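Local coordinates for rRNA N-glycosidase (Bougainvillea spectabilis, PDB 3CTK), which belongs to the plant ribosome-inactivating proteins, a family whose fold joins a mixed beta sheet to a largely helical body, at residues D88-T92 against V93-K97; V62-V66 against T67-V71; T213-N216 against P217-L221. All blocks are in the same frame, centred on the assembly; numbering follows the deposited sequence.

Contact 1: D88-T92 against V93-K97; sequences DKVPT and VATSK
P91 and T92 meet the residues that follow them through two carbonyl oxygens, and the contact is a worked example of how a helix begins. P91 is the N-cap of helix 92-97, and its O accepts the backbone N of A94 at 2.9 Å. The donor stands well above the carbonyl plane rather than on a lone pair. One residue on, T92 O receives the N of S96 at 2.9 Å, almost in line with its carbonyl bond; the hydroxyls T95 OG1 and S96 OG lie 3.2 and 3.0 Å from the same T92 O.

The packed side is apolar. V90 CG2 sits 4.0 Å from A94 CB and equally near T95 CG2, while P91 CB rests 3.7 Å from V93 CG1. That V93 branch lies between its own backbone N and carbonyl carbon (chi1 60°), which turns it back onto the proline ring.

The other side is looser and wetter. T92 and S96 are exposed, with T92 CG2 3.6 Å from S96 OG, and a water links V90 O to T95 OG1, tying the incoming loop to the first helical turn.

Strand 81-88 thus leads through this corner into the helix, whose V93 and A94 side chains lie on F47 of strand 47-53, while R105 of strand 105-108 binds T95 O.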
loop_
_atom_site.group_PDB
_atom_site.type_symbol
_atom_site.label_atom_id
_atom_site.label_comp_id
_atom_site.label_asym_id
_atom_site.label_seq_id
_atom_site.Cartn_x
_atom_site.Cartn_y
_atom_site.Cartn_z
ATOM N N ASP A 88 7.177 -12.256 6.561
ATOM C CA ASP A 88 8.297 -13.120 6.218
ATOM C C ASP A 88 8.842 -12.684 4.859
ATOM O O ASP A 88 8.143 -12.041 4.072
ATOM C CB ASP A 88 7.832 -14.585 6.171
ATOM C CG ASP A 88 8.985 -15.569 6.003
ATOM O OD1 ASP A 88 10.095 -15.301 6.515
ATOM O OD2 ASP A 88 8.770 -16.628 5.373
ATOM N N LYS A 89 10.106 -13.004 4.604
ATOM C CA LYS A 89 10.744 -12.686 3.330
ATOM C C LYS A 89 10.935 -11.204 3.001
ATOM O O LYS A 89 10.974 -10.836 1.826
ATOM C CB LYS A 89 9.967 -13.345 2.185
ATOM C CG LYS A 89 9.612 -14.806 2.422
ATOM C CD LYS A 89 10.844 -15.664 2.659
ATOM C CE LYS A 89 10.456 -17.129 2.831
ATOM N NZ LYS A 89 11.635 -17.987 3.138
ATOM N N VAL A 90 11.047 -10.350 4.014
ATOM C CA VAL A 90 11.271 -8.932 3.752
ATOM C C VAL A 90 12.782 -8.701 3.659
ATOM O O VAL A 90 13.573 -9.552 4.076
ATOM C CB VAL A 90 10.665 -8.036 4.866
ATOM C CG1 VAL A 90 9.147 -8.177 4.870
ATOM C CG2 VAL A 90 11.245 -8.411 6.222
ATOM N N PRO A 91 13.205 -7.557 3.097
ATOM C CA PRO A 91 14.641 -7.278 2.979
ATOM C C PRO A 91 15.352 -7.365 4.327
ATOM O O PRO A 91 14.788 -7.000 5.357
ATOM C CB PRO A 91 14.673 -5.862 2.411
ATOM C CG PRO A 91 13.416 -5.797 1.594
ATOM C CD PRO A 91 12.407 -6.471 2.498
ATOM N N THR A 92 16.593 -7.843 4.319
ATOM C CA THR A 92 17.352 -7.949 5.559
ATOM C C THR A 92 17.482 -6.569 6.203
ATOM O O THR A 92 17.469 -6.445 7.427
ATOM C CB THR A 92 18.761 -8.521 5.307
ATOM O OG1 THR A 92 18.646 -9.831 4.738
ATOM C CG2 THR A 92 19.542 -8.614 6.611
ATOM N N VAL A 93 17.584 -5.530 5.378
ATOM C CA VAL A 93 17.711 -4.177 5.902
ATOM C C VAL A 93 16.484 -3.789 6.730
ATOM O O VAL A 93 16.573 -2.949 7.626
ATOM C CB VAL A 93 17.914 -3.143 4.759
ATOM C CG1 VAL A 93 16.728 -3.165 3.807
ATOM C CG2 VAL A 93 18.106 -1.752 5.344
ATOM N N ALA A 94 15.342 -4.402 6.430
ATOM C CA ALA A 94 14.108 -4.112 7.159
ATOM C C ALA A 94 14.176 -4.621 8.600
ATOM O O ALA A 94 13.938 -3.875 9.549
ATOM C CB ALA A 94 12.913 -4.741 6.442
ATOM N N THR A 95 14.500 -5.896 8.763
ATOM C CA THR A 95 14.576 -6.465 10.098
ATOM C C THR A 95 15.801 -5.968 10.860
ATOM O O THR A 95 15.814 -5.968 12.089
ATOM C CB THR A 95 14.582 -8.009 10.045
ATOM O OG1 THR A 95 15.511 -8.454 9.047
ATOM C CG2 THR A 95 13.189 -8.535 9.708
ATOM N N SER A 96 16.823 -5.522 10.136
ATOM C CA SER A 96 18.038 -5.030 10.780
ATOM C C SER A 96 17.980 -3.568 11.208
ATOM O O SER A 96 18.512 -3.214 12.257
ATOM C CB SER A 96 19.250 -5.216 9.860
ATOM O OG SER A 96 19.519 -6.587 9.624
ATOM N N LYS A 97 17.329 -2.721 10.416
ATOM C CA LYS A 97 17.289 -1.297 10.737
ATOM C C LYS A 97 15.989 -0.663 11.221
ATOM O O LYS A 97 16.019 0.413 11.820
ATOM C CB LYS A 97 17.824 -0.499 9.547
ATOM C CG LYS A 97 19.333 -0.604 9.395
ATOM C CD LYS A 97 19.837 0.199 8.214
ATOM C CE LYS A 97 21.344 0.371 8.289
ATOM N NZ LYS A 97 22.041 -0.924 8.520
HETATM O O HOH W 1 14.726 -10.153 6.670
#

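Contact 2: V62-V66 against T67-V71; sequences VAIDV and TDVYV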
loop_
_atom_site.group_PDB
_atom_site.type_symbol
_atom_site.label_atom_id
_atom_site.label_comp_id
_atom_site.label_asym_id
_atom_site.label_seq_id
_atom_site.Cartn_x
_atom_site.Cartn_y
_atom_site.Cartn_z
ATOM N N VAL A 62 3.329 1.763 10.531
ATOM C CA VAL A 62 3.556 0.858 9.406
ATOM C C VAL A 62 4.757 1.280 8.560
ATOM O O VAL A 62 4.856 2.430 8.134
ATOM C CB VAL A 62 2.296 0.803 8.516
ATOM C CG1 VAL A 62 2.474 -0.229 7.406
ATOM C CG2 VAL A 62 1.079 0.471 9.373
ATOM N N ALA A 63 5.661 0.340 8.310
ATOM C CA ALA A 63 6.856 0.621 7.519
ATOM C C ALA A 63 6.669 0.236 6.058
ATOM O O ALA A 63 6.236 -0.875 5.751
ATOM C CB ALA A 63 8.051 -0.129 8.101
ATOM N N ILE A 64 7.007 1.162 5.164
ATOM C CA ILE A 64 6.884 0.937 3.726
ATOM C C ILE A 64 8.228 1.124 3.017
ATOM O O ILE A 64 8.929 2.109 3.242
ATOM C CB ILE A 64 5.845 1.906 3.109
ATOM C CG1 ILE A 64 4.449 1.574 3.648
ATOM C CG2 ILE A 64 5.878 1.823 1.577
ATOM C CD1 ILE A 64 3.352 2.495 3.142
ATOM N N ASP A 65 8.573 0.161 2.167
ATOM C CA ASP A 65 9.811 0.175 1.384
ATOM C C ASP A 65 9.586 1.202 0.270
ATOM O O ASP A 65 8.709 1.013 -0.566
ATOM C CB ASP A 65 10.028 -1.219 0.781
ATOM C CG ASP A 65 11.374 -1.370 0.093
ATOM O OD1 ASP A 65 11.874 -0.380 -0.473
ATOM O OD2 ASP A 65 11.922 -2.491 0.104
ATOM N N VAL A 66 10.372 2.276 0.242
ATOM C CA VAL A 66 10.161 3.305 -0.776
ATOM C C VAL A 66 10.501 2.896 -2.198
ATOM O O VAL A 66 10.067 3.547 -3.152
ATOM C CB VAL A 66 10.939 4.609 -0.459
ATOM C CG1 VAL A 66 10.567 5.111 0.932
ATOM C CG2 VAL A 66 12.444 4.375 -0.590
ATOM N N THR A 67 11.264 1.822 -2.362
ATOM C CA THR A 67 11.629 1.399 -3.712
ATOM C C THR A 67 10.467 0.740 -4.452
ATOM O O THR A 67 10.353 0.871 -5.673
ATOM C CB THR A 67 12.838 0.426 -3.700
ATOM O OG1 THR A 67 12.466 -0.808 -3.073
ATOM C CG2 THR A 67 14.013 1.043 -2.945
ATOM N N ASP A 68 9.588 0.060 -3.719
ATOM C CA ASP A 68 8.464 -0.633 -4.343
ATOM C C ASP A 68 7.109 -0.444 -3.658
ATOM O O ASP A 68 6.122 -1.069 -4.051
ATOM C CB ASP A 68 8.774 -2.132 -4.433
ATOM C CG ASP A 68 9.218 -2.719 -3.097
ATOM O OD1 ASP A 68 8.889 -2.126 -2.048
ATOM O OD2 ASP A 68 9.885 -3.780 -3.097
ATOM N N VAL A 69 7.070 0.420 -2.648
ATOM C CA VAL A 69 5.859 0.709 -1.877
ATOM C C VAL A 69 5.298 -0.537 -1.168
ATOM O O VAL A 69 4.102 -0.620 -0.897
ATOM C CB VAL A 69 4.743 1.340 -2.765
ATOM C CG1 VAL A 69 3.781 2.157 -1.892
ATOM C CG2 VAL A 69 5.361 2.223 -3.838
ATOM N N TYR A 70 6.166 -1.499 -0.857
ATOM C CA TYR A 70 5.742 -2.713 -0.155
ATOM C C TYR A 70 5.712 -2.478 1.354
ATOM O O TYR A 70 6.653 -1.919 1.913
ATOM C CB TYR A 70 6.722 -3.871 -0.383
ATOM C CG TYR A 70 6.698 -4.550 -1.732
ATOM C CD1 TYR A 70 7.425 -5.726 -1.938
ATOM C CD2 TYR A 70 5.977 -4.025 -2.802
ATOM C CE1 TYR A 70 7.437 -6.360 -3.171
ATOM C CE2 TYR A 70 5.984 -4.656 -4.050
ATOM C CZ TYR A 70 6.718 -5.823 -4.223
ATOM O OH TYR A 70 6.742 -6.454 -5.444
ATOM N N VAL A 71 4.639 -2.903 2.011
ATOM C CA VAL A 71 4.571 -2.792 3.462
ATOM C C VAL A 71 5.427 -3.970 3.933
ATOM O O VAL A 71 5.269 -5.084 3.430
ATOM C CB VAL A 71 3.121 -2.951 3.976
ATOM C CG1 VAL A 71 3.119 -3.218 5.483
ATOM C CG2 VAL A 71 2.328 -1.683 3.681
HETATM O O HOH W 2 10.556 -4.750 -0.680
#
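V62 meets V71 diagonally across the strands, V62 CG1 lying 3.6 Å from V71 CG1. A63 contributes its backbone instead: its O receives a CA-H...O contact from V71. I64 is the non-hydrogen-bonded partner of V71, and its two branches divide the work. CG1 packs on V71 CG2, whereas CG2 settles 3.6 Å from V69 CA, close to where the chain turns back.

The two segments form the turn end of the antiparallel beta hairpin of strands 59-65 and 70-78, inside the mixed sheet of the ribosome-inactivating fold. Strand 47-53 runs beside strand 59-65, and its I52, V48 and V50 touch the V62 and I64 side chains; V71 meets F156 and S164 of helix 149-168.

D65 opens the turn. Its N gives Y70 O a nearly straight bond of 2.8 Å, and its O takes weak bonds from the N atoms of D68 and V69. With CG anti to the backbone N (chi1 -173°), the carboxylate swings over the turn, where OD1 accepts T67 OG1 at 2.7 Å and T67 N at 3.0 Å, both from the same face of its plane. R46 adds a salt bridge to D65 OD1, which may ease the closeness of the two carboxylates, D68 OD1 lying 3.7 Å from D65 OD2. A water also donates to OD2 of both aspartates. D68 OD1 in turn accepts Y70 N at 3.0 Å, forming an Asx turn, while D68 OD2 lies over one face of the Y70 ring, toward its rim.

V66 then points away from the returning strand, and its buried side chain touches L25 of helix 14-25.

Contact 3: T213-N216 against P217-L221; sequences TTIN and PALQL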
loop_
_atom_site.group_PDB
_atom_site.type_symbol
_atom_site.label_atom_id
_atom_site.label_comp_id
_atom_site.label_asym_id
_atom_site.label_seq_id
_atom_site.Cartn_x
_atom_site.Cartn_y
_atom_site.Cartn_z
ATOM N N THR A 213 2.909 8.500 -25.960
ATOM C CA THR A 213 1.604 8.394 -26.583
ATOM C C THR A 213 1.266 6.916 -26.718
ATOM O O THR A 213 0.537 6.359 -25.898
ATOM C CB THR A 213 1.560 9.070 -27.975
ATOM O OG1 THR A 213 2.606 8.549 -28.802
ATOM C CG2 THR A 213 1.728 10.575 -27.840
ATOM N N THR A 214 1.830 6.277 -27.732
ATOM C CA THR A 214 1.569 4.866 -27.994
ATOM C C THR A 214 2.162 3.874 -26.992
ATOM O O THR A 214 3.321 3.991 -26.587
ATOM C CB THR A 214 2.071 4.483 -29.400
ATOM O OG1 THR A 214 1.433 5.322 -30.370
ATOM C CG2 THR A 214 1.743 3.027 -29.714
ATOM N N ILE A 215 1.342 2.899 -26.606
ATOM C CA ILE A 215 1.740 1.828 -25.691
ATOM C C ILE A 215 1.581 0.533 -26.485
ATOM O O ILE A 215 0.458 0.119 -26.785
ATOM C CB ILE A 215 0.828 1.756 -24.436
ATOM C CG1 ILE A 215 1.100 2.951 -23.517
ATOM C CG2 ILE A 215 1.077 0.443 -23.684
ATOM C CD1 ILE A 215 0.221 2.989 -22.269
ATOM N N ASN A 216 2.703 -0.089 -26.836
ATOM C CA ASN A 216 2.682 -1.324 -27.615
ATOM C C ASN A 216 3.800 -2.275 -27.187
ATOM O O ASN A 216 4.956 -1.873 -27.105
ATOM C CB ASN A 216 2.838 -0.993 -29.102
ATOM C CG ASN A 216 2.614 -2.195 -29.989
ATOM O OD1 ASN A 216 1.549 -2.805 -29.963
ATOM N ND2 ASN A 216 3.617 -2.541 -30.784
ATOM N N PRO A 217 3.470 -3.550 -26.897
ATOM C CA PRO A 217 2.146 -4.186 -26.932
ATOM C C PRO A 217 1.190 -3.495 -25.970
ATOM O O PRO A 217 1.620 -2.861 -25.006
ATOM C CB PRO A 217 2.435 -5.620 -26.494
ATOM C CG PRO A 217 3.851 -5.832 -26.939
ATOM C CD PRO A 217 4.503 -4.538 -26.541
ATOM N N ALA A 218 -0.105 -3.637 -26.223
ATOM C CA ALA A 218 -1.119 -3.008 -25.385
ATOM C C ALA A 218 -1.297 -3.681 -24.025
ATOM O O ALA A 218 -1.035 -4.871 -23.866
ATOM C CB ALA A 218 -2.452 -2.993 -26.128
ATOM N N LEU A 219 -1.745 -2.904 -23.043
ATOM C CA LEU A 219 -2.004 -3.433 -21.706
ATOM C C LEU A 219 -3.410 -4.019 -21.723
ATOM O O LEU A 219 -4.354 -3.360 -22.155
ATOM C CB LEU A 219 -1.939 -2.319 -20.665
ATOM C CG LEU A 219 -0.560 -1.735 -20.358
ATOM C CD1 LEU A 219 -0.731 -0.387 -19.672
ATOM C CD2 LEU A 219 0.230 -2.701 -19.477
ATOM N N GLN A 220 -3.543 -5.259 -21.264
ATOM C CA GLN A 220 -4.842 -5.924 -21.230
ATOM C C GLN A 220 -5.375 -5.795 -19.809
ATOM O O GLN A 220 -5.097 -6.637 -18.956
ATOM C CB GLN A 220 -4.681 -7.399 -21.609
ATOM C CG GLN A 220 -3.799 -7.622 -22.832
ATOM C CD GLN A 220 -4.391 -7.043 -24.102
ATOM O OE1 GLN A 220 -3.666 -6.701 -25.041
ATOM N NE2 GLN A 220 -5.711 -6.944 -24.147
ATOM N N LEU A 221 -6.141 -4.735 -19.562
ATOM C CA LEU A 221 -6.687 -4.473 -18.237
ATOM C C LEU A 221 -8.178 -4.790 -18.112
ATOM O O LEU A 221 -8.785 -5.333 -19.038
ATOM C CB LEU A 221 -6.404 -3.014 -17.858
ATOM C CG LEU A 221 -4.908 -2.663 -17.945
ATOM C CD1 LEU A 221 -4.677 -1.200 -17.585
ATOM C CD2 LEU A 221 -4.119 -3.573 -17.008
#
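N216 O, the carbonyl oxygen of the peptide bond that joins N216 to P217, accepts a hydrogen bond from K207 NZ of helix 198-208. That peptide bond is cis, so the chain makes a corner in mid-strand: strand 214-222 is one arm of a two-stranded antiparallel hairpin with strand 228-233, and the proline breaks its run. The cis geometry draws the two CA atoms to 3.0 Å, N216 CA to P217 CA, and places P217 CD beside the carbonyl oxygen.

No hydrogen bond links the residues before the corner to those after it, and what joins them is van der Waals contact. I215 does most of this with one methyl. Its CG2, anti to the backbone N, reaches along the inside of the bend to lie 3.6 Å from P217 O and 4.3 Å from L219 CG. Both I215 and L219 are buried against A204 of helix 198-208, so the kink still presents two apolar side chains to one helix. On the exposed outer side the N216 amide lies forward beside the proline, with its CG 3.5 Å from P217 N. With CG anti to the backbone N (chi1 -171°), it stands beside the N216 carbonyl carbon and so next to the proline.

Pairing with strand 228-233 survives on both flanks, where I215 bonds to N232 and L219 to V231 through the backbone. At the corner itself, N216 N and P217 O approach to 3.5 Å at an angle too poor for a hydrogen bond, and N216 OD1 ends 3.4 Å from P217 CA.

How the contacts relate
Read from the N terminus, contact 2 comes first, closing the hairpin between strands 59-65 and 70-78. The chain then continues through strand 81-88 to contact 1, where it leaves the sheet and enters helix 92-97. The three contacts follow in series, and none nests in or crosses another. Contacts 1 and 2 are nevertheless neighbours in space, their centres 11 Å apart, and P91 CG packs 3.9 Å from D65 OD2, so the residue that caps the helix touches the hairpin turn. Contact 3 stands apart, its centre about 27 Å from that of contact 2, bending one arm of the separate hairpin that follows C212, the disulfide partner of C32.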